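Side-chain contacts in CRISPR-associated endoribonuclease Cse3 (Thermus thermophilus, PDB 2Y8Y), which binds the stem-loop of CRISPR repeat RNA and cleaves the precursor transcript, then retains the processed crRNA: residues R133-G137 against G138-L142; L193-R197 against R198-P202. One frame throughout, in Å; residues are numbered along the deposited sequence.

Contact 1: R133-G137 against G138-L142; sequences RLEEG and GFRLL. With nucleotides of chain B.
The guanidinium of Arg133 meets the RNA backbone in two ways: OP1 of G14 of chain B lies over one face, 3.0 Å above the plane and offset toward the rim, while OP2 of G15 of chain B sits at the edge, where NH2 donates to it at 2.8 Å. Bends at chi2 and chi3 (-57° and -59°) bring the guanidinium within reach of both phosphates. Glu136 OE2 approaches NE of Arg133 at 3.2 Å, well out of the guanidinium plane, so charge alone links them. The Phe139 ring is met obliquely by Leu134 CD2 and Gly137 O, and it packs further on Ala192 of helix 189-198 and Leu184 of strand 173-186.

Helix 123-136 ends here in a Schellman motif that turns the chain into strand 139-144. Phe139 N bonds to Leu134 O at 2.9 Å and Gly138 N to Glu135 O at 3.2 Å. Gly138 suits the C-prime place because its positive phi (93°) would jam a side chain against the preceding carbonyl. Leu134 CD1 packs on Leu141 CD2 at 3.7 Å, an apolar contact joining helix to strand, where two buried leucines suit the core. A water donates to both Glu135 O and Phe139 O, and another links Glu135 OE2 to Leu141 N.

Glu136 OE2 stands 2.7 Å from G14 OP1 of chain B; so short a separation would be eased if a proton were shared there, and the positive charge of Arg133 beside both oxygens would probably soften their repulsion as well.

Contact 2: L193-R197 against R198-P202; sequences LATLR and RGVGP. With nucleotides of chain B.
Arg198 N bonds to Ala194 O at 2.9 Å and Gly199 N to Thr195 O at 2.9 Å, the last i to i-4 hydrogen bonds of helix 189-198 before Gly199, with a phi of 87°, leaves helical geometry. This is the C-terminal end of the helix, which runs into a glycine-rich loop of the kind known in the Cas6 family, in a protein of ferredoxin-like fold. Glycine fits at 199 because a side chain there would press on the carbonyl oxygen of Arg198.

Beyond Gly199 the chain runs on extended, and Val200 still lies close enough to the last turn for its CG2 to touch Thr195 CG2 at 3.7 Å, the two side chains crossing at a slant. Threonine serves two purposes here. With CG2 anti to the backbone N, the methyl faces the valine, while OG1 turns to Gly137 at the neighbouring helix end, with Arg191 O at most sharing its one proton. Branched Val200 also fills space against Leu103 and Leu211. Arg197 takes another course, its NH1 bonding to Ala4 O.

Arg198, at the helix end, turns toward the RNA. CG stands anti to the backbone N (chi1 169°), and bends at chi2 and chi3 carry the guanidinium to G16 of chain B, where NH1 makes a weak bond to OP1, 3.1 Å long and bent to 134° at the hydrogen.

How the contacts relate
Contacts 1 and 2 are two helix ends, their centres 11 Å apart, brought side by side. Thr195 OG1 of contact 2 stands 2.7 Å from Gly137 O of contact 1, a probable hydrogen bond tying one helix terminus to the other. Apolar contacts flank it: Phe139 CZ lies 4.0 Å from Leu196 CD2, and Arg133 CB 3.7 Å from Val200 CG1, so the aliphatic base of the arginine rests on the valine. Together they address successive phosphates of chain B, G14 and G15 from 133-137 and G16 from Arg198; these phosphate contacts of Arg133 and Arg198 are consistent with a role in holding RNA. Both contacts lie away from Tyr27, inferred to stabilise the transition state.

Contact 1: R133-G137 against G138-L142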
ATOM      1  N   ARG A 133      -7.083  10.695  -6.947  1.00  8.76           N
ATOM      2  CA  ARG A 133      -7.391   9.503  -6.164  1.00 10.14           C
ATOM      3  C   ARG A 133      -7.750   9.876  -4.736  1.00  9.70           C
ATOM      4  O   ARG A 133      -8.707   9.330  -4.163  1.00  9.65           O
ATOM      5  CB  ARG A 133      -6.215   8.515  -6.124  1.00  9.54           C
ATOM      6  CG  ARG A 133      -5.823   7.863  -7.468  1.00 11.11           C
ATOM      7  CD  ARG A 133      -6.960   7.116  -8.147  1.00 15.02           C
ATOM      8  NE  ARG A 133      -7.526   6.033  -7.345  1.00 15.81           N
ATOM      9  CZ  ARG A 133      -7.661   4.775  -7.780  1.00 16.54           C
ATOM     10  NH1 ARG A 133      -7.225   4.426  -8.984  1.00 19.28           N
ATOM     11  NH2 ARG A 133      -8.195   3.862  -6.993  1.00 21.87           N
ATOM     12  N   LEU A 134      -6.982  10.778  -4.141  1.00  8.09           N
ATOM     13  CA  LEU A 134      -7.246  11.146  -2.743  1.00 10.14           C
ATOM     14  C   LEU A 134      -8.600  11.833  -2.660  1.00  9.45           C
ATOM     15  O   LEU A 134      -9.409  11.534  -1.788  1.00  9.69           O
ATOM     16  CB  LEU A 134      -6.136  12.057  -2.202  1.00 10.16           C
ATOM     17  CG  LEU A 134      -4.811  11.344  -1.933  1.00 10.34           C
ATOM     18  CD1 LEU A 134      -3.770  12.340  -1.463  1.00 14.80           C
ATOM     19  CD2 LEU A 134      -4.988  10.227  -0.914  1.00  9.16           C
ATOM     20  N   GLU A 135      -8.866  12.751  -3.581  1.00 10.44           N
ATOM     21  CA  GLU A 135     -10.106  13.506  -3.520  1.00 10.37           C
ATOM     22  C   GLU A 135     -11.318  12.599  -3.724  1.00 10.50           C
ATOM     23  O   GLU A 135     -12.303  12.680  -2.976  1.00 11.26           O
ATOM     24  CB  GLU A 135     -10.072  14.662  -4.523  1.00 13.00           C
ATOM     25  CG  GLU A 135      -9.123  15.750  -4.090  1.00 22.79           C
ATOM     26  CD  GLU A 135      -8.687  16.641  -5.231  1.00 31.94           C
ATOM     27  OE1 GLU A 135      -9.222  16.479  -6.351  1.00 27.97           O
ATOM     28  OE2 GLU A 135      -7.805  17.497  -5.004  1.00 29.49           O
ATOM     29  N   GLU A 136     -11.261  11.709  -4.713  1.00  9.67           N
ATOM     30  CA  GLU A 136     -12.407  10.833  -4.920  1.00 11.82           C
ATOM     31  C   GLU A 136     -12.551   9.865  -3.748  1.00 11.18           C
ATOM     32  O   GLU A 136     -13.649   9.357  -3.488  1.00 14.05           O
ATOM     33  CB  GLU A 136     -12.303  10.075  -6.246  1.00 13.58           C
ATOM     34  CG  GLU A 136     -11.202   9.063  -6.313  1.00 19.72           C
ATOM     35  CD  GLU A 136     -11.170   8.333  -7.647  1.00 20.97           C
ATOM     36  OE1 GLU A 136     -11.926   8.726  -8.566  1.00 22.98           O
ATOM     37  OE2 GLU A 136     -10.395   7.356  -7.759  1.00 16.15           O
ATOM     38  N   GLY A 137     -11.456   9.656  -3.019  1.00  9.59           N
ATOM     39  CA  GLY A 137     -11.436   8.772  -1.868  1.00 11.58           C
ATOM     40  C   GLY A 137     -11.671   9.407  -0.510  1.00  9.85           C
ATOM     41  O   GLY A 137     -11.466   8.737   0.502  1.00 10.66           O
ATOM     42  N   GLY A 138     -12.083  10.671  -0.467  1.00  9.85           N
ATOM     43  CA  GLY A 138     -12.465  11.288   0.800  1.00 11.34           C
ATOM     44  C   GLY A 138     -11.371  12.044   1.532  1.00 10.31           C
ATOM     45  O   GLY A 138     -11.565  12.445   2.677  1.00 10.13           O
ATOM     46  N   PHE A 139     -10.230  12.233   0.880  1.00 10.80           N
ATOM     47  CA  PHE A 139      -9.120  13.008   1.424  1.00 10.30           C
ATOM     48  C   PHE A 139      -8.838  14.207   0.517  1.00 11.34           C
ATOM     49  O   PHE A 139      -9.463  14.365  -0.532  1.00 14.68           O
ATOM     50  CB  PHE A 139      -7.853  12.146   1.453  1.00 10.00           C
ATOM     51  CG  PHE A 139      -7.884  10.975   2.432  1.00  8.29           C
ATOM     52  CD1 PHE A 139      -7.711  11.191   3.789  1.00  9.02           C
ATOM     53  CD2 PHE A 139      -7.994   9.668   1.972  1.00  8.94           C
ATOM     54  CE1 PHE A 139      -7.684  10.130   4.677  1.00  9.64           C
ATOM     55  CE2 PHE A 139      -7.956   8.600   2.860  1.00 10.36           C
ATOM     56  CZ  PHE A 139      -7.797   8.841   4.206  1.00 10.26           C
ATOM     57  N   ARG A 140      -7.870  15.031   0.885  1.00  8.88           N
ATOM     58  CA  ARG A 140      -7.380  16.078  -0.018  1.00 10.43           C
ATOM     59  C   ARG A 140      -5.954  16.412   0.380  1.00 12.37           C
ATOM     60  O   ARG A 140      -5.672  16.568   1.558  1.00 12.04           O
ATOM     61  CB  ARG A 140      -8.258  17.338   0.060  1.00 11.81           C
ATOM     62  CG  ARG A 140      -7.967  18.376  -1.034  1.00 14.53           C
ATOM     63  CD  ARG A 140      -8.916  19.579  -0.974  1.00 20.91           C
ATOM     64  NE  ARG A 140     -10.328  19.189  -0.972  1.00 20.48           N
ATOM     65  CZ  ARG A 140     -11.186  19.514  -0.010  1.00 17.55           C
ATOM     66  NH1 ARG A 140     -10.768  20.233   1.020  1.00 22.64           N
ATOM     67  NH2 ARG A 140     -12.449  19.119  -0.076  1.00 17.68           N
ATOM     68  N   LEU A 141      -5.045  16.542  -0.584  1.00 13.06           N
ATOM     69  CA  LEU A 141      -3.706  17.016  -0.229  1.00 15.68           C
ATOM     70  C   LEU A 141      -3.759  18.394   0.421  1.00 16.61           C
ATOM     71  O   LEU A 141      -4.584  19.242   0.055  1.00 20.45           O
ATOM     72  CB  LEU A 141      -2.821  17.119  -1.465  1.00 20.10           C
ATOM     73  CG  LEU A 141      -2.166  15.880  -2.027  1.00 19.72           C
ATOM     74  CD1 LEU A 141      -1.254  16.294  -3.188  1.00 16.02           C
ATOM     75  CD2 LEU A 141      -1.383  15.172  -0.938  1.00 17.21           C
ATOM     76  N   LEU A 142      -2.868  18.641   1.373  1.00 17.03           N
ATOM     77  CA  LEU A 142      -2.721  19.981   1.928  1.00 17.40           C
ATOM     78  C   LEU A 142      -1.899  20.816   0.955  1.00 18.28           C
ATOM     79  O   LEU A 142      -1.119  20.271   0.180  1.00 20.31           O
ATOM     80  CB  LEU A 142      -2.008  19.938   3.280  1.00 24.63           C
ATOM     81  CG  LEU A 142      -2.771  19.297   4.439  1.00 27.04           C
ATOM     82  CD1 LEU A 142      -2.093  19.602   5.765  1.00 30.63           C
ATOM     83  CD2 LEU A 142      -4.205  19.784   4.451  1.00 31.40           C
TER
ATOM     84  P     G B  14     -10.114   5.535 -11.229  1.00 12.73           P
ATOM     85  OP1   G B  14      -9.643   6.367 -10.104  1.00 12.52           O
ATOM     86  OP2   G B  14      -9.120   5.050 -12.216  1.00 14.14           O
ATOM     87  O5'   G B  14     -10.960   4.308 -10.700  1.00 12.35           O
ATOM     88  C5'   G B  14     -12.025   4.513  -9.785  1.00 13.88           C
ATOM     89  C4'   G B  14     -12.855   3.274  -9.623  1.00 13.74           C
ATOM     90  O4'   G B  14     -13.479   2.913 -10.885  1.00 12.38           O
ATOM     91  C3'   G B  14     -12.107   2.019  -9.241  1.00 12.07           C
ATOM     92  O3'   G B  14     -11.735   1.992  -7.882  1.00 12.47           O
ATOM     93  C2'   G B  14     -13.105   0.944  -9.628  1.00 13.95           C
ATOM     94  O2'   G B  14     -14.189   0.908  -8.706  1.00 14.09           O
ATOM     95  C1'   G B  14     -13.608   1.507 -10.959  1.00 13.62           C
ATOM     96  N9    G B  14     -12.774   1.019 -12.065  1.00 12.97           N
ATOM     97  C8    G B  14     -11.725   1.643 -12.709  1.00 12.61           C
ATOM     98  N7    G B  14     -11.162   0.863 -13.591  1.00 13.12           N
ATOM     99  C5    G B  14     -11.845  -0.344 -13.492  1.00 13.57           C
ATOM    100  C6    G B  14     -11.673  -1.570 -14.189  1.00 15.50           C
ATOM    101  O6    G B  14     -10.848  -1.850 -15.066  1.00 16.45           O
ATOM    102  N1    G B  14     -12.579  -2.536 -13.762  1.00 15.87           N
ATOM    103  C2    G B  14     -13.538  -2.345 -12.787  1.00 14.23           C
ATOM    104  N2    G B  14     -14.330  -3.390 -12.509  1.00 16.96           N
ATOM    105  N3    G B  14     -13.714  -1.204 -12.137  1.00 13.76           N
ATOM    106  C4    G B  14     -12.835  -0.261 -12.538  1.00 13.29           C
ATOM    107  P     G B  15     -10.402   1.223  -7.424  1.00 13.21           P
ATOM    108  OP1   G B  15     -10.256   1.464  -5.965  1.00 14.04           O
ATOM    109  OP2   G B  15      -9.297   1.632  -8.321  1.00 14.19           O
ATOM    110  O5'   G B  15     -10.745  -0.303  -7.693  1.00 14.56           O
ATOM    111  C5'   G B  15     -11.708  -0.973  -6.903  1.00 15.52           C
ATOM    112  C4'   G B  15     -11.961  -2.367  -7.406  1.00 16.59           C
ATOM    113  O4'   G B  15     -12.382  -2.340  -8.797  1.00 15.51           O
ATOM    114  C3'   G B  15     -10.772  -3.298  -7.441  1.00 13.68           C
ATOM    115  O3'   G B  15     -10.370  -3.743  -6.162  1.00 13.50           O
ATOM    116  C2'   G B  15     -11.303  -4.401  -8.339  1.00 16.30           C
ATOM    117  O2'   G B  15     -12.295  -5.156  -7.664  1.00 16.66           O
ATOM    118  C1'   G B  15     -11.992  -3.559  -9.418  1.00 15.52           C
ATOM    119  N9    G B  15     -11.052  -3.261 -10.510  1.00 14.90           N
ATOM    120  C8    G B  15     -10.335  -2.117 -10.768  1.00 15.39           C
ATOM    121  N7    G B  15      -9.526  -2.257 -11.786  1.00 17.12           N
ATOM    122  C5    G B  15      -9.700  -3.567 -12.193  1.00 14.64           C
ATOM    123  C6    G B  15      -9.091  -4.294 -13.244  1.00 16.62           C
ATOM    124  O6    G B  15      -8.249  -3.905 -14.049  1.00 18.26           O
ATOM    125  N1    G B  15      -9.556  -5.609 -13.305  1.00 17.51           N
ATOM    126  C2    G B  15     -10.481  -6.155 -12.451  1.00 14.73           C
ATOM    127  N2    G B  15     -10.802  -7.444 -12.666  1.00 18.30           N
ATOM    128  N3    G B  15     -11.067  -5.489 -11.476  1.00 16.99           N
ATOM    129  C4    G B  15     -10.621  -4.207 -11.405  1.00 15.11           C
TER
HETATM  130  O   HOH W   1     -12.377  14.377  -0.798  1.00 14.74           O
HETATM  131  O   HOH W   2      -5.988  16.165  -3.335  1.00 21.71           O

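Contact 2: L193-R197 against R198-P202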
ATOM      1  N   LEU A 193     -12.176   6.260   5.211  1.00 11.03           N
ATOM      2  CA  LEU A 193     -11.959   4.956   5.831  1.00 12.39           C
ATOM      3  C   LEU A 193     -11.988   3.840   4.782  1.00 11.40           C
ATOM      4  O   LEU A 193     -11.127   2.947   4.765  1.00 12.95           O
ATOM      5  CB  LEU A 193     -13.005   4.699   6.912  1.00 13.19           C
ATOM      6  CG  LEU A 193     -12.854   3.343   7.598  1.00 16.86           C
ATOM      7  CD1 LEU A 193     -11.510   3.225   8.289  1.00 24.09           C
ATOM      8  CD2 LEU A 193     -13.994   3.173   8.580  1.00 25.41           C
ATOM      9  N   ALA A 194     -12.963   3.906   3.881  1.00 11.45           N
ATOM     10  CA  ALA A 194     -13.044   2.909   2.811  1.00 10.24           C
ATOM     11  C   ALA A 194     -11.780   2.915   1.958  1.00 10.48           C
ATOM     12  O   ALA A 194     -11.277   1.858   1.561  1.00 12.48           O
ATOM     13  CB  ALA A 194     -14.274   3.140   1.953  1.00 12.97           C
ATOM     14  N   THR A 195     -11.256   4.107   1.680  1.00  9.38           N
ATOM     15  CA  THR A 195     -10.015   4.223   0.922  1.00  9.91           C
ATOM     16  C   THR A 195      -8.843   3.544   1.646  1.00 10.29           C
ATOM     17  O   THR A 195      -8.064   2.813   1.019  1.00 11.27           O
ATOM     18  CB  THR A 195      -9.699   5.697   0.643  1.00 10.33           C
ATOM     19  OG1 THR A 195     -10.756   6.246  -0.146  1.00 11.35           O
ATOM     20  CG2 THR A 195      -8.368   5.859  -0.092  1.00 10.60           C
ATOM     21  N   LEU A 196      -8.707   3.770   2.951  1.00 11.37           N
ATOM     22  CA  LEU A 196      -7.634   3.104   3.697  1.00 10.30           C
ATOM     23  C   LEU A 196      -7.770   1.588   3.647  1.00 10.62           C
ATOM     24  O   LEU A 196      -6.787   0.876   3.537  1.00 10.44           O
ATOM     25  CB  LEU A 196      -7.600   3.568   5.154  1.00 12.39           C
ATOM     26  CG  LEU A 196      -7.295   5.031   5.435  1.00 10.31           C
ATOM     27  CD1 LEU A 196      -7.298   5.242   6.936  1.00 13.38           C
ATOM     28  CD2 LEU A 196      -5.922   5.415   4.884  1.00 11.74           C
ATOM     29  N   ARG A 197      -8.997   1.091   3.761  1.00  9.58           N
ATOM     30  CA  ARG A 197      -9.225  -0.350   3.759  1.00 10.48           C
ATOM     31  C   ARG A 197      -9.021  -0.984   2.377  1.00  8.09           C
ATOM     32  O   ARG A 197      -8.696  -2.158   2.280  1.00 10.91           O
ATOM     33  CB  ARG A 197     -10.637  -0.665   4.271  1.00 11.26           C
ATOM     34  CG  ARG A 197     -10.849  -0.246   5.725  1.00 10.26           C
ATOM     35  CD  ARG A 197     -12.314  -0.386   6.167  1.00 12.14           C
ATOM     36  NE  ARG A 197     -12.776  -1.767   6.084  1.00 14.16           N
ATOM     37  CZ  ARG A 197     -12.559  -2.697   7.012  1.00 11.37           C
ATOM     38  NH1 ARG A 197     -11.879  -2.407   8.119  1.00 13.44           N
ATOM     39  NH2 ARG A 197     -13.018  -3.919   6.818  1.00 13.18           N
ATOM     40  N   ARG A 198      -9.273  -0.226   1.313  1.00  8.65           N
ATOM     41  CA  ARG A 198      -9.192  -0.761  -0.044  1.00 11.08           C
ATOM     42  C   ARG A 198      -7.805  -0.637  -0.626  1.00 10.12           C
ATOM     43  O   ARG A 198      -7.381  -1.486  -1.409  1.00 11.30           O
ATOM     44  CB  ARG A 198     -10.163  -0.017  -0.962  1.00 11.48           C
ATOM     45  CG  ARG A 198      -9.979  -0.313  -2.470  1.00 15.30           C
ATOM     46  CD  ARG A 198     -10.169  -1.805  -2.828  1.00 19.93           C
ATOM     47  NE  ARG A 198     -11.505  -2.259  -2.449  1.00 19.60           N
ATOM     48  CZ  ARG A 198     -11.825  -3.523  -2.191  1.00 26.09           C
ATOM     49  NH1 ARG A 198     -10.909  -4.480  -2.275  1.00 24.75           N
ATOM     50  NH2 ARG A 198     -13.064  -3.832  -1.838  1.00 30.83           N
ATOM     51  N   GLY A 199      -7.089   0.412  -0.247  1.00 10.34           N
ATOM     52  CA  GLY A 199      -5.850   0.735  -0.934  1.00  9.55           C
ATOM     53  C   GLY A 199      -6.121   1.621  -2.135  1.00  9.84           C
ATOM     54  O   GLY A 199      -7.276   1.859  -2.505  1.00 10.82           O
ATOM     55  N   VAL A 200      -5.045   2.112  -2.733  1.00  9.26           N
ATOM     56  CA  VAL A 200      -5.130   3.110  -3.805  1.00  8.97           C
ATOM     57  C   VAL A 200      -4.336   2.712  -5.054  1.00  8.94           C
ATOM     58  O   VAL A 200      -3.097   2.750  -5.067  1.00 10.23           O
ATOM     59  CB  VAL A 200      -4.630   4.476  -3.310  1.00  8.61           C
ATOM     60  CG1 VAL A 200      -4.767   5.521  -4.413  1.00 10.36           C
ATOM     61  CG2 VAL A 200      -5.420   4.907  -2.077  1.00 11.54           C
ATOM     62  N   GLY A 201      -5.058   2.365  -6.115  1.00  9.79           N
ATOM     63  CA  GLY A 201      -4.437   2.127  -7.413  1.00 11.10           C
ATOM     64  C   GLY A 201      -4.034   0.680  -7.652  1.00 10.89           C
ATOM     65  O   GLY A 201      -4.161  -0.174  -6.770  1.00 10.28           O
ATOM     66  N   PRO A 202      -3.535   0.385  -8.853  1.00  9.08           N
ATOM     67  CA  PRO A 202      -3.189  -0.979  -9.242  1.00 10.29           C
ATOM     68  C   PRO A 202      -1.925  -1.500  -8.559  1.00  9.26           C
ATOM     69  O   PRO A 202      -1.221  -0.756  -7.875  1.00 10.15           O
ATOM     70  CB  PRO A 202      -3.026  -0.894 -10.770  1.00 14.32           C
ATOM     71  CG  PRO A 202      -2.886   0.553 -11.096  1.00 13.85           C
ATOM     72  CD  PRO A 202      -3.330   1.375  -9.927  1.00 11.64           C
TER
ATOM     73  P     G B  15     -10.402   1.223  -7.424  1.00 13.21           P
ATOM     74  OP1   G B  15     -10.256   1.464  -5.965  1.00 14.04           O
ATOM     75  OP2   G B  15      -9.297   1.632  -8.321  1.00 14.19           O
ATOM     76  O5'   G B  15     -10.745  -0.303  -7.693  1.00 14.56           O
ATOM     77  C5'   G B  15     -11.708  -0.973  -6.903  1.00 15.52           C
ATOM     78  C4'   G B  15     -11.961  -2.367  -7.406  1.00 16.59           C
ATOM     79  O4'   G B  15     -12.382  -2.340  -8.797  1.00 15.51           O
ATOM     80  C3'   G B  15     -10.772  -3.298  -7.441  1.00 13.68           C
ATOM     81  O3'   G B  15     -10.370  -3.743  -6.162  1.00 13.50           O
ATOM     82  C2'   G B  15     -11.303  -4.401  -8.339  1.00 16.30           C
ATOM     83  O2'   G B  15     -12.295  -5.156  -7.664  1.00 16.66           O
ATOM     84  C1'   G B  15     -11.992  -3.559  -9.418  1.00 15.52           C
ATOM     85  N9    G B  15     -11.052  -3.261 -10.510  1.00 14.90           N
ATOM     86  C8    G B  15     -10.335  -2.117 -10.768  1.00 15.39           C
ATOM     87  N7    G B  15      -9.526  -2.257 -11.786  1.00 17.12           N
ATOM     88  C5    G B  15      -9.700  -3.567 -12.193  1.00 14.64           C
ATOM     89  C6    G B  15      -9.091  -4.294 -13.244  1.00 16.62           C
ATOM     90  O6    G B  15      -8.249  -3.905 -14.049  1.00 18.26           O
ATOM     91  N1    G B  15      -9.556  -5.609 -13.305  1.00 17.51           N
ATOM     92  C2    G B  15     -10.481  -6.155 -12.451  1.00 14.73           C
ATOM     93  N2    G B  15     -10.802  -7.444 -12.666  1.00 18.30           N
ATOM     94  N3    G B  15     -11.067  -5.489 -11.476  1.00 16.99           N
ATOM     95  C4    G B  15     -10.621  -4.207 -11.405  1.00 15.11           C
ATOM     96  P     G B  16      -8.859  -4.239  -5.908  1.00 13.17           P
ATOM     97  OP1   G B  16      -8.739  -4.479  -4.451  1.00 13.06           O
ATOM     98  OP2   G B  16      -7.936  -3.264  -6.558  1.00 13.99           O
ATOM     99  O5'   G B  16      -8.790  -5.611  -6.700  1.00 14.78           O
ATOM    100  C5'   G B  16      -9.558  -6.730  -6.296  1.00 14.36           C
ATOM    101  C4'   G B  16      -9.348  -7.900  -7.223  1.00 15.52           C
ATOM    102  O4'   G B  16      -9.694  -7.528  -8.582  1.00 16.61           O
ATOM    103  C3'   G B  16      -7.923  -8.416  -7.350  1.00 17.40           C
ATOM    104  O3'   G B  16      -7.532  -9.215  -6.253  1.00 18.77           O
ATOM    105  C2'   G B  16      -7.984  -9.176  -8.665  1.00 16.50           C
ATOM    106  O2'   G B  16      -8.661 -10.412  -8.497  1.00 19.54           O
ATOM    107  C1'   G B  16      -8.871  -8.249  -9.490  1.00 15.98           C
ATOM    108  N9    G B  16      -8.060  -7.293 -10.264  1.00 14.79           N
ATOM    109  C8    G B  16      -7.809  -5.967  -9.995  1.00 15.70           C
ATOM    110  N7    G B  16      -7.019  -5.431 -10.888  1.00 15.42           N
ATOM    111  C5    G B  16      -6.722  -6.463 -11.774  1.00 15.97           C
ATOM    112  C6    G B  16      -5.912  -6.474 -12.938  1.00 16.37           C
ATOM    113  O6    G B  16      -5.267  -5.544 -13.448  1.00 16.91           O
ATOM    114  N1    G B  16      -5.893  -7.725 -13.535  1.00 16.52           N
ATOM    115  C2    G B  16      -6.577  -8.827 -13.080  1.00 17.77           C
ATOM    116  N2    G B  16      -6.437  -9.957 -13.799  1.00 18.44           N
ATOM    117  N3    G B  16      -7.335  -8.828 -11.992  1.00 17.56           N
ATOM    118  C4    G B  16      -7.364  -7.619 -11.398  1.00 17.01           C
TER